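Local coordinates for protein formiminoglutamase (Trypanosoma cruzi, PDB 4MYK) that hydrolyses N-formimino-L-glutamate as an arginase-like enzyme with a binuclear manganese centre, at residues S239-P251 with E281-A295. The protein carries 1 engineered substitution. Residues are numbered along the deposited sequence; the frame is centred on the assembly and turned at random.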
loop_
_atom_site.group_PDB
_atom_site.type_symbol
_atom_site.label_atom_id
_atom_site.label_comp_id
_atom_site.label_asym_id
_atom_site.label_seq_id
_atom_site.Cartn_x
_atom_site.Cartn_y
_atom_site.Cartn_z
ATOM N N SER A 239 -2.455 9.862 -10.143
ATOM C CA SER A 239 -2.464 10.695 -8.943
ATOM C C SER A 239 -2.648 9.845 -7.676
ATOM O O SER A 239 -2.570 10.349 -6.555
ATOM C CB SER A 239 -3.585 11.718 -9.036
ATOM O OG SER A 239 -4.830 11.064 -9.050
ATOM N N LEU A 240 -2.935 8.559 -7.859
ATOM C CA LEU A 240 -3.008 7.619 -6.741
ATOM C C LEU A 240 -1.650 6.962 -6.557
ATOM O O LEU A 240 -0.902 6.778 -7.514
ATOM C CB LEU A 240 -4.042 6.523 -7.003
ATOM C CG LEU A 240 -5.550 6.774 -6.912
ATOM C CD1 LEU A 240 -6.040 7.726 -7.993
ATOM C CD2 LEU A 240 -6.257 5.428 -7.000
ATOM N N LYS A 241 -1.343 6.592 -5.324
ATOM C CA LYS A 241 -0.116 5.869 -5.030
ATOM C C LYS A 241 -0.112 4.516 -5.751
ATOM O O LYS A 241 -1.120 3.811 -5.793
ATOM C CB LYS A 241 0.015 5.664 -3.528
ATOM C CG LYS A 241 -1.168 4.954 -2.935
ATOM C CD LYS A 241 -1.442 5.448 -1.539
ATOM C CE LYS A 241 -0.477 4.851 -0.548
ATOM N NZ LYS A 241 -0.766 5.393 0.805
ATOM N N SER A 242 1.038 4.163 -6.314
ATOM C CA SER A 242 1.181 2.909 -7.035
ATOM C C SER A 242 0.993 1.680 -6.147
ATOM O O SER A 242 0.820 0.578 -6.654
ATOM C CB SER A 242 2.536 2.838 -7.760
ATOM O OG SER A 242 3.629 3.059 -6.874
ATOM N N SER A 243 1.032 1.855 -4.834
ATOM C CA SER A 243 0.727 0.732 -3.953
ATOM C C SER A 243 -0.731 0.267 -4.131
ATOM O O SER A 243 -1.019 -0.930 -4.046
ATOM C CB SER A 243 1.025 1.069 -2.489
ATOM O OG SER A 243 0.179 2.092 -2.008
ATOM N N ASP A 244 -1.631 1.226 -4.372
ATOM C CA ASP A 244 -3.043 0.960 -4.695
ATOM C C ASP A 244 -3.309 0.900 -6.201
ATOM O O ASP A 244 -4.179 0.158 -6.666
ATOM C CB ASP A 244 -3.947 2.055 -4.120
ATOM C CG ASP A 244 -4.159 1.913 -2.652
ATOM O OD1 ASP A 244 -4.029 0.783 -2.148
ATOM O OD2 ASP A 244 -4.457 2.931 -2.003
ATOM N N MET A 245 -2.572 1.708 -6.956
ATOM C CA MET A 245 -2.867 1.914 -8.360
ATOM C C MET A 245 -1.591 1.797 -9.192
ATOM O O MET A 245 -1.084 2.795 -9.692
ATOM C CB MET A 245 -3.512 3.292 -8.532
ATOM C CG MET A 245 -4.225 3.523 -9.855
ATOM S SD MET A 245 -5.508 2.296 -10.131
ATOM C CE MET A 245 -6.762 3.293 -10.932
ATOM N N PRO A 246 -1.052 0.572 -9.321
ATOM C CA PRO A 246 0.207 0.384 -10.065
ATOM C C PRO A 246 0.062 0.411 -11.601
ATOM O O PRO A 246 1.047 0.666 -12.298
ATOM C CB PRO A 246 0.704 -0.986 -9.588
ATOM C CG PRO A 246 -0.511 -1.694 -9.125
ATOM C CD PRO A 246 -1.442 -0.634 -8.571
ATOM N N GLY A 247 -1.141 0.175 -12.116
ATOM C CA GLY A 247 -1.327 0.011 -13.551
ATOM C C GLY A 247 -1.608 1.302 -14.293
ATOM O O GLY A 247 -2.724 1.520 -14.781
ATOM N N VAL A 248 -0.594 2.164 -14.368
ATOM C CA VAL A 248 -0.712 3.465 -15.013
ATOM C C VAL A 248 0.601 3.687 -15.731
ATOM O O VAL A 248 1.548 2.947 -15.506
ATOM C CB VAL A 248 -0.978 4.624 -13.998
ATOM C CG1 VAL A 248 -2.239 4.362 -13.182
ATOM C CG2 VAL A 248 0.208 4.838 -13.085
ATOM N N SER A 249 0.661 4.677 -16.612
ATOM C CA SER A 249 1.849 4.868 -17.445
ATOM C C SER A 249 2.979 5.486 -16.623
ATOM O O SER A 249 4.151 5.164 -16.813
ATOM C CB SER A 249 1.527 5.738 -18.672
ATOM O OG SER A 249 0.300 5.339 -19.284
ATOM N N CYS A 250 2.616 6.365 -15.695
ATOM C CA CYS A 250 3.584 6.999 -14.811
ATOM C C CYS A 250 3.245 6.693 -13.358
ATOM O O CYS A 250 2.638 7.517 -12.680
ATOM C CB CYS A 250 3.602 8.513 -15.035
ATOM S SG CYS A 250 4.203 9.021 -16.678
ATOM N N PRO A 251 3.627 5.492 -12.884
ATOM C CA PRO A 251 3.344 5.061 -11.507
ATOM C C PRO A 251 3.852 6.035 -10.430
ATOM O O PRO A 251 5.000 6.517 -10.485
ATOM C CB PRO A 251 4.051 3.702 -11.414
ATOM C CG PRO A 251 4.070 3.196 -12.834
ATOM C CD PRO A 251 4.263 4.421 -13.681
ATOM N N GLU A 281 -5.010 7.663 -18.065
ATOM C CA GLU A 281 -3.724 7.022 -17.759
ATOM C C GLU A 281 -3.782 5.558 -17.281
ATOM O O GLU A 281 -2.760 4.982 -16.913
ATOM C CB GLU A 281 -2.876 7.907 -16.826
ATOM C CG GLU A 281 -2.466 9.258 -17.451
ATOM C CD GLU A 281 -1.529 9.078 -18.631
ATOM O OE1 GLU A 281 -0.803 8.062 -18.644
ATOM O OE2 GLU A 281 -1.515 9.941 -19.536
ATOM N N LEU A 282 -4.968 4.955 -17.319
ATOM C CA LEU A 282 -5.102 3.533 -16.999
ATOM C C LEU A 282 -4.342 2.705 -18.031
ATOM O O LEU A 282 -4.588 2.819 -19.232
ATOM C CB LEU A 282 -6.575 3.092 -16.945
ATOM C CG LEU A 282 -6.797 1.651 -16.473
ATOM C CD1 LEU A 282 -6.340 1.518 -15.042
ATOM C CD2 LEU A 282 -8.252 1.227 -16.599
ATOM N N ASN A 283 -3.430 1.865 -17.547
ATOM C CA ASN A 283 -2.472 1.177 -18.401
ATOM C C ASN A 283 -2.271 -0.305 -18.000
ATOM O O ASN A 283 -1.441 -0.625 -17.134
ATOM C CB ASN A 283 -1.153 1.943 -18.368
ATOM C CG ASN A 283 -0.169 1.438 -19.371
ATOM O OD1 ASN A 283 -0.194 0.260 -19.745
ATOM N ND2 ASN A 283 0.721 2.317 -19.813
ATOM N N PRO A 284 -3.051 -1.209 -18.625
ATOM C CA PRO A 284 -3.105 -2.630 -18.245
ATOM C C PRO A 284 -1.842 -3.396 -18.608
ATOM O O PRO A 284 -1.651 -4.508 -18.111
ATOM C CB PRO A 284 -4.299 -3.165 -19.040
ATOM C CG PRO A 284 -5.119 -1.942 -19.362
ATOM C CD PRO A 284 -4.116 -0.855 -19.580
ATOM N N LEU A 285 -1.003 -2.813 -19.463
ATOM C CA LEU A 285 0.302 -3.406 -19.763
ATOM C C LEU A 285 1.228 -3.233 -18.573
ATOM O O LEU A 285 2.131 -4.038 -18.369
ATOM C CB LEU A 285 0.954 -2.767 -20.982
ATOM C CG LEU A 285 0.081 -2.558 -22.215
ATOM C CD1 LEU A 285 0.962 -2.333 -23.442
ATOM C CD2 LEU A 285 -0.838 -3.749 -22.392
ATOM N N VAL A 286 1.021 -2.175 -17.792
ATOM C CA VAL A 286 1.814 -1.999 -16.579
ATOM C C VAL A 286 1.317 -2.900 -15.442
ATOM O O VAL A 286 2.120 -3.570 -14.795
ATOM C CB VAL A 286 1.895 -0.541 -16.117
ATOM C CG1 VAL A 286 2.624 -0.469 -14.786
ATOM C CG2 VAL A 286 2.606 0.293 -17.158
ATOM N N GLU A 287 0.008 -2.907 -15.208
ATOM C CA GLU A 287 -0.619 -3.868 -14.309
ATOM C C GLU A 287 -2.070 -4.034 -14.750
ATOM O O GLU A 287 -2.739 -3.048 -15.045
ATOM C CB GLU A 287 -0.523 -3.409 -12.851
ATOM C CG GLU A 287 -0.861 -4.491 -11.835
ATOM C CD GLU A 287 -2.352 -4.632 -11.602
ATOM O OE1 GLU A 287 -3.059 -3.611 -11.680
ATOM O OE2 GLU A 287 -2.815 -5.754 -11.319
ATOM N N GLU A 288 -2.558 -5.272 -14.807
ATOM C CA GLU A 288 -3.789 -5.541 -15.545
ATOM C C GLU A 288 -5.009 -5.996 -14.738
ATOM O O GLU A 288 -6.108 -6.055 -15.279
ATOM C CB GLU A 288 -3.520 -6.570 -16.634
ATOM C CG GLU A 288 -3.068 -7.908 -16.090
ATOM C CD GLU A 288 -3.479 -9.062 -16.976
ATOM O OE1 GLU A 288 -3.517 -10.202 -16.465
ATOM O OE2 GLU A 288 -3.779 -8.837 -18.174
ATOM N N TYR A 289 -4.842 -6.330 -13.464
ATOM C CA TYR A 289 -5.995 -6.809 -12.684
ATOM C C TYR A 289 -6.472 -5.842 -11.578
ATOM O O TYR A 289 -7.644 -5.461 -11.539
ATOM C CB TYR A 289 -5.743 -8.212 -12.112
ATOM C CG TYR A 289 -7.024 -8.895 -11.688
ATOM C CD1 TYR A 289 -7.779 -9.617 -12.604
ATOM C CD2 TYR A 289 -7.505 -8.792 -10.379
ATOM C CE1 TYR A 289 -8.966 -10.236 -12.233
ATOM C CE2 TYR A 289 -8.694 -9.411 -9.997
ATOM C CZ TYR A 289 -9.418 -10.132 -10.932
ATOM O OH TYR A 289 -10.599 -10.752 -10.577
ATOM N N ARG A 290 -5.553 -5.443 -10.701
ATOM C CA ARG A 290 -5.881 -4.636 -9.534
ATOM C C ARG A 290 -6.281 -3.216 -9.905
ATOM O O ARG A 290 -7.186 -2.613 -9.296
ATOM C CB ARG A 290 -4.683 -4.586 -8.587
ATOM C CG ARG A 290 -4.308 -5.922 -7.949
ATOM C CD ARG A 290 -3.069 -5.795 -7.056
ATOM N NE ARG A 290 -3.243 -4.855 -5.947
ATOM C CZ ARG A 290 -2.415 -3.842 -5.664
ATOM N NH1 ARG A 290 -1.334 -3.614 -6.398
ATOM N NH2 ARG A 290 -2.668 -3.048 -4.634
ATOM N N SER A 291 -5.587 -2.673 -10.898
ATOM C CA SER A 291 -5.733 -1.264 -11.244
ATOM C C SER A 291 -7.038 -0.962 -12.000
ATOM O O SER A 291 -7.715 0.018 -11.709
ATOM C CB SER A 291 -4.491 -0.788 -11.996
ATOM O OG SER A 291 -3.332 -1.078 -11.229
ATOM N N PRO A 292 -7.395 -1.813 -12.969
ATOM C CA PRO A 292 -8.706 -1.697 -13.622
ATOM C C PRO A 292 -9.889 -1.830 -12.658
ATOM O O PRO A 292 -10.902 -1.159 -12.838
ATOM C CB PRO A 292 -8.686 -2.847 -14.627
ATOM C CG PRO A 292 -7.226 -2.974 -14.981
ATOM C CD PRO A 292 -6.500 -2.737 -13.693
ATOM N N ARG A 293 -9.766 -2.680 -11.649
ATOM C CA ARG A 293 -10.802 -2.773 -10.623
ATOM C C ARG A 293 -10.965 -1.439 -9.906
ATOM O O ARG A 293 -12.074 -0.976 -9.681
ATOM C CB ARG A 293 -10.506 -3.897 -9.622
ATOM C CG ARG A 293 -10.528 -5.294 -10.235
ATOM C CD ARG A 293 -10.438 -6.388 -9.178
ATOM N NE ARG A 293 -11.553 -6.329 -8.231
ATOM C CZ ARG A 293 -12.543 -7.214 -8.183
ATOM N NH1 ARG A 293 -12.565 -8.237 -9.026
ATOM N NH2 ARG A 293 -13.512 -7.080 -7.291
ATOM N N VAL A 294 -9.852 -0.811 -9.549
ATOM C CA VAL A 294 -9.929 0.484 -8.876
ATOM C C VAL A 294 -10.652 1.510 -9.747
ATOM O O VAL A 294 -11.486 2.276 -9.252
ATOM C CB VAL A 294 -8.546 1.010 -8.481
ATOM C CG1 VAL A 294 -8.639 2.462 -8.002
ATOM C CG2 VAL A 294 -7.929 0.097 -7.420
ATOM N N ALA A 295 -10.335 1.505 -11.042
ATOM C CA ALA A 295 -10.884 2.464 -11.997
ATOM C C ALA A 295 -12.396 2.310 -12.102
ATOM O O ALA A 295 -13.130 3.302 -12.084
ATOM C CB ALA A 295 -10.227 2.295 -13.363
HETATM O O HOH W 1 1.021 -2.239 -6.240
HETATM O O HOH W 2 -4.962 -1.813 -2.508
HETATM O O HOH W 3 -4.486 -0.846 -15.482
HETATM O O HOH W 4 0.389 8.003 -16.068
#
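The guanidinium of Arg290 lies with the carbonyl oxygen of Asp244 over one face and that of Ser243 at its edge, 1° out of its plane, where Arg290 NH2 makes a nearly straight hydrogen bond to Ser243 O (2.7 Å, 178°). A water at the same edge joins NH1 to Ser242 O, while NE bonds Ser242 OG of a second subunit: arginine suits this interface because its several N-H donors, spread in one plane, serve all three partners at once. Pro246 CG meets the group obliquely, 3.4 Å from Arg290 NH1. The Glu287 carboxylate caps the start of helix 290-306. Its OE2 receives Arg290 N on the syn lone pair and Tyr289 N from above the plane; OE1 takes Ser291 N on its syn side and Ser291 OG on the anti side. Donation from Ser291 OG to Glu287 OE1 (2.6 Å) orients the hydroxyl. Ser291 OG can then accept from Gly247 N at 2.7 Å. Gly247 centres an inverse gamma turn, and its bare CA lies directly against CB of Glu287 and CB of Ser291, which is why glycine suits this place. In the arginase/deacetylase α/β fold, this joins the loops after neighbouring parallel strands 231-236 and 274-280. Gly247 O receives Asn283 N at 2.9 Å. With CG anti to the backbone N (chi1 -171°), Asn283 extends its amide to Ser249, Asn283 ND2 donating to Ser249 OG (3.1 Å) nearly in the amide plane. Glu281 OE1 lies 3.0 Å from Ser249 OG; its OE2 bonds Asn122 N beside the manganese site. One turn along the helix, Val294 CG1 receives Met245 CE at 3.6 Å, the unbranched thioether bending at chi2 and chi3.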